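Local atomic coordinates of putative NADP oxidoreductase BF3122 (Bacteroides fragilis, PDB entry 3D1L), a protein that probably works as an NADP-dependent oxidoreductase, pairing a Rossmann-type dinucleotide-binding domain with a helical domain like that of 6-phosphogluconate dehydrogenase. Residues B[70-75]-B[94-99]. Residues are numbered along the deposited sequence; the frame is centred on the assembly and turned at random.
Sequences KLYIVS and EEALMV
Tyr72 and the selenomethionine Met98 lie side by side on neighbouring parallel strands, 71-74 and 97-99, which helix 78-89 joins into a beta-alpha-beta unit of the Rossmann-type sheet. Four backbone bonds zip the strands together. Leu97 N reaches Lys70 O at 2.7 Å, Tyr72 N and O engage Leu97 O and Val99 N, and Val74 N closes the ladder on Val99 O. Strand 12-16 flanks 71-74 on its other edge and bonds to the backbone of Leu71 and Ile73.

The Met98 chain bends at both chi2 (-58°) and chi3 (-56°), which curls its methyl CE back against the root of the tyrosine. Met98 CE ends 3.5 Å from Tyr72 CB and equally near CG and CD2. SE stands obliquely 5.4 Å from the Tyr72 ring centroid, a Met-aromatic contact. Ala96 CB meets the ring at its edge, 3.9 Å from Tyr72 CE2, while the hydroxyl is held beyond the strand pair by Asn66 O.

On the other face of these two strands the side chains are aliphatic. Leu71 sends CD1 between Leu97 and Val99, 3.9 Å from Leu97 CB and 4.1 Å from Val99 CG1. Ile73 CG1 lies alongside Val99 CG2. Helix 146-157 packs on this face through Ile155, Phe151 and Leu152, and helix 20-31 closes over Ile73.

Where the strands begin, Lys70 crosses Glu95 at about a right angle. A bend at chi2 (65°) brings its ammonium back to the backbone of Glu95. Lys70 also makes a cation-pi contact with Phe151 of helix 146-157. The Glu95 carboxylate, bridged through OE1 to Arg93, adds a long salt bridge from OE2, but the closer grip is on the main chain, Lys70 NZ to Glu95 O at 2.8 Å.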
loop_
_atom_site.group_PDB
_atom_site.type_symbol
_atom_site.label_atom_id
_atom_site.label_comp_id
_atom_site.label_asym_id
_atom_site.label_seq_id
_atom_site.Cartn_x
_atom_site.Cartn_y
_atom_site.Cartn_z
ATOM N N LYS B 70 -19.860 31.502 11.422
ATOM C CA LYS B 70 -20.000 30.872 12.727
ATOM C C LYS B 70 -18.841 29.930 13.032
ATOM O O LYS B 70 -18.453 29.743 14.190
ATOM C CB LYS B 70 -21.349 30.119 12.758
ATOM C CG LYS B 70 -21.592 29.194 13.931
ATOM C CD LYS B 70 -21.688 29.886 15.270
ATOM C CE LYS B 70 -21.508 28.820 16.366
ATOM N NZ LYS B 70 -21.547 29.313 17.773
ATOM N N LEU B 71 -18.271 29.339 11.988
ATOM C CA LEU B 71 -17.211 28.373 12.165
ATOM C C LEU B 71 -16.061 28.645 11.207
ATOM O O LEU B 71 -16.263 28.763 9.996
ATOM C CB LEU B 71 -17.746 26.939 11.985
ATOM C CG LEU B 71 -16.721 25.808 12.160
ATOM C CD1 LEU B 71 -16.256 25.750 13.615
ATOM C CD2 LEU B 71 -17.302 24.449 11.741
ATOM N N TYR B 72 -14.865 28.735 11.783
ATOM C CA TYR B 72 -13.638 28.923 11.059
ATOM C C TYR B 72 -12.759 27.687 11.245
ATOM O O TYR B 72 -12.313 27.388 12.363
ATOM C CB TYR B 72 -12.937 30.179 11.565
ATOM C CG TYR B 72 -13.707 31.441 11.215
ATOM C CD1 TYR B 72 -13.410 32.141 10.044
ATOM C CD2 TYR B 72 -14.738 31.924 12.038
ATOM C CE1 TYR B 72 -14.106 33.290 9.691
ATOM C CE2 TYR B 72 -15.435 33.093 11.696
ATOM C CZ TYR B 72 -15.109 33.752 10.517
ATOM O OH TYR B 72 -15.755 34.874 10.133
ATOM N N ILE B 73 -12.541 26.962 10.149
ATOM C CA ILE B 73 -11.744 25.731 10.176
ATOM C C ILE B 73 -10.344 26.030 9.680
ATOM O O ILE B 73 -10.151 26.376 8.511
ATOM C CB ILE B 73 -12.362 24.600 9.341
ATOM C CG1 ILE B 73 -13.811 24.318 9.795
ATOM C CG2 ILE B 73 -11.438 23.324 9.442
ATOM C CD1 ILE B 73 -14.564 23.339 8.926
ATOM N N VAL B 74 -9.384 25.935 10.590
ATOM C CA VAL B 74 -8.029 26.360 10.321
ATOM C C VAL B 74 -7.154 25.129 10.115
ATOM O O VAL B 74 -7.024 24.277 10.995
ATOM C CB VAL B 74 -7.506 27.300 11.442
ATOM C CG1 VAL B 74 -6.128 27.822 11.126
ATOM C CG2 VAL B 74 -8.520 28.461 11.694
ATOM N N SER B 75 -6.612 25.030 8.902
ATOM C CA SER B 75 -5.717 23.947 8.505
ATOM C C SER B 75 -4.420 24.564 8.021
ATOM O O SER B 75 -4.208 24.715 6.817
ATOM C CB SER B 75 -6.335 23.144 7.357
ATOM O OG SER B 75 -7.517 22.493 7.750
ATOM N N GLU B 94 -18.620 37.263 18.480
ATOM C CA GLU B 94 -18.333 36.688 19.783
ATOM C C GLU B 94 -18.578 35.167 19.808
ATOM O O GLU B 94 -17.756 34.410 20.320
ATOM C CB GLU B 94 -19.200 37.374 20.827
ATOM C CG GLU B 94 -18.421 37.985 21.965
ATOM C CD GLU B 94 -18.230 37.048 23.148
ATOM O OE1 GLU B 94 -17.303 37.317 23.946
ATOM O OE2 GLU B 94 -18.992 36.058 23.304
ATOM N N GLU B 95 -19.687 34.722 19.227
ATOM C CA GLU B 95 -20.023 33.278 19.208
ATOM C C GLU B 95 -19.339 32.443 18.117
ATOM O O GLU B 95 -19.577 31.243 18.045
ATOM C CB GLU B 95 -21.537 33.092 19.078
ATOM C CG GLU B 95 -22.046 33.486 17.707
ATOM C CD GLU B 95 -23.551 33.383 17.580
ATOM O OE1 GLU B 95 -24.190 34.451 17.519
ATOM O OE2 GLU B 95 -24.078 32.236 17.535
ATOM N N ALA B 96 -18.557 33.065 17.236
ATOM C CA ALA B 96 -17.823 32.289 16.214
ATOM C C ALA B 96 -16.910 31.262 16.877
ATOM O O ALA B 96 -16.321 31.525 17.926
ATOM C CB ALA B 96 -17.020 33.198 15.311
ATOM N N LEU B 97 -16.821 30.085 16.281
ATOM C CA LEU B 97 -15.964 29.038 16.812
ATOM C C LEU B 97 -14.708 28.909 15.947
ATOM O O LEU B 97 -14.821 28.728 14.725
ATOM C CB LEU B 97 -16.799 27.744 16.883
ATOM C CG LEU B 97 -16.406 26.406 17.501
ATOM C CD1 LEU B 97 -15.508 26.556 18.708
ATOM C CD2 LEU B 97 -17.658 25.560 17.867
HETATM N N MSE B 98 -13.523 29.066 16.543
HETATM C CA MSE B 98 -12.262 28.782 15.802
HETATM C C MSE B 98 -11.734 27.427 16.181
HETATM O O MSE B 98 -11.457 27.153 17.360
HETATM C CB MSE B 98 -11.107 29.782 16.002
HETATM C CG MSE B 98 -11.383 31.044 16.735
HETATM SE SE MSE B 98 -12.770 32.126 15.970
HETATM C CE MSE B 98 -11.994 32.265 14.210
ATOM N N VAL B 99 -11.592 26.583 15.174
ATOM C CA VAL B 99 -11.020 25.260 15.360
ATOM C C VAL B 99 -9.827 25.051 14.442
ATOM O O VAL B 99 -9.722 25.657 13.373
ATOM C CB VAL B 99 -12.084 24.125 15.167
ATOM C CG1 VAL B 99 -13.292 24.366 16.068
ATOM C CG2 VAL B 99 -12.511 23.980 13.698
#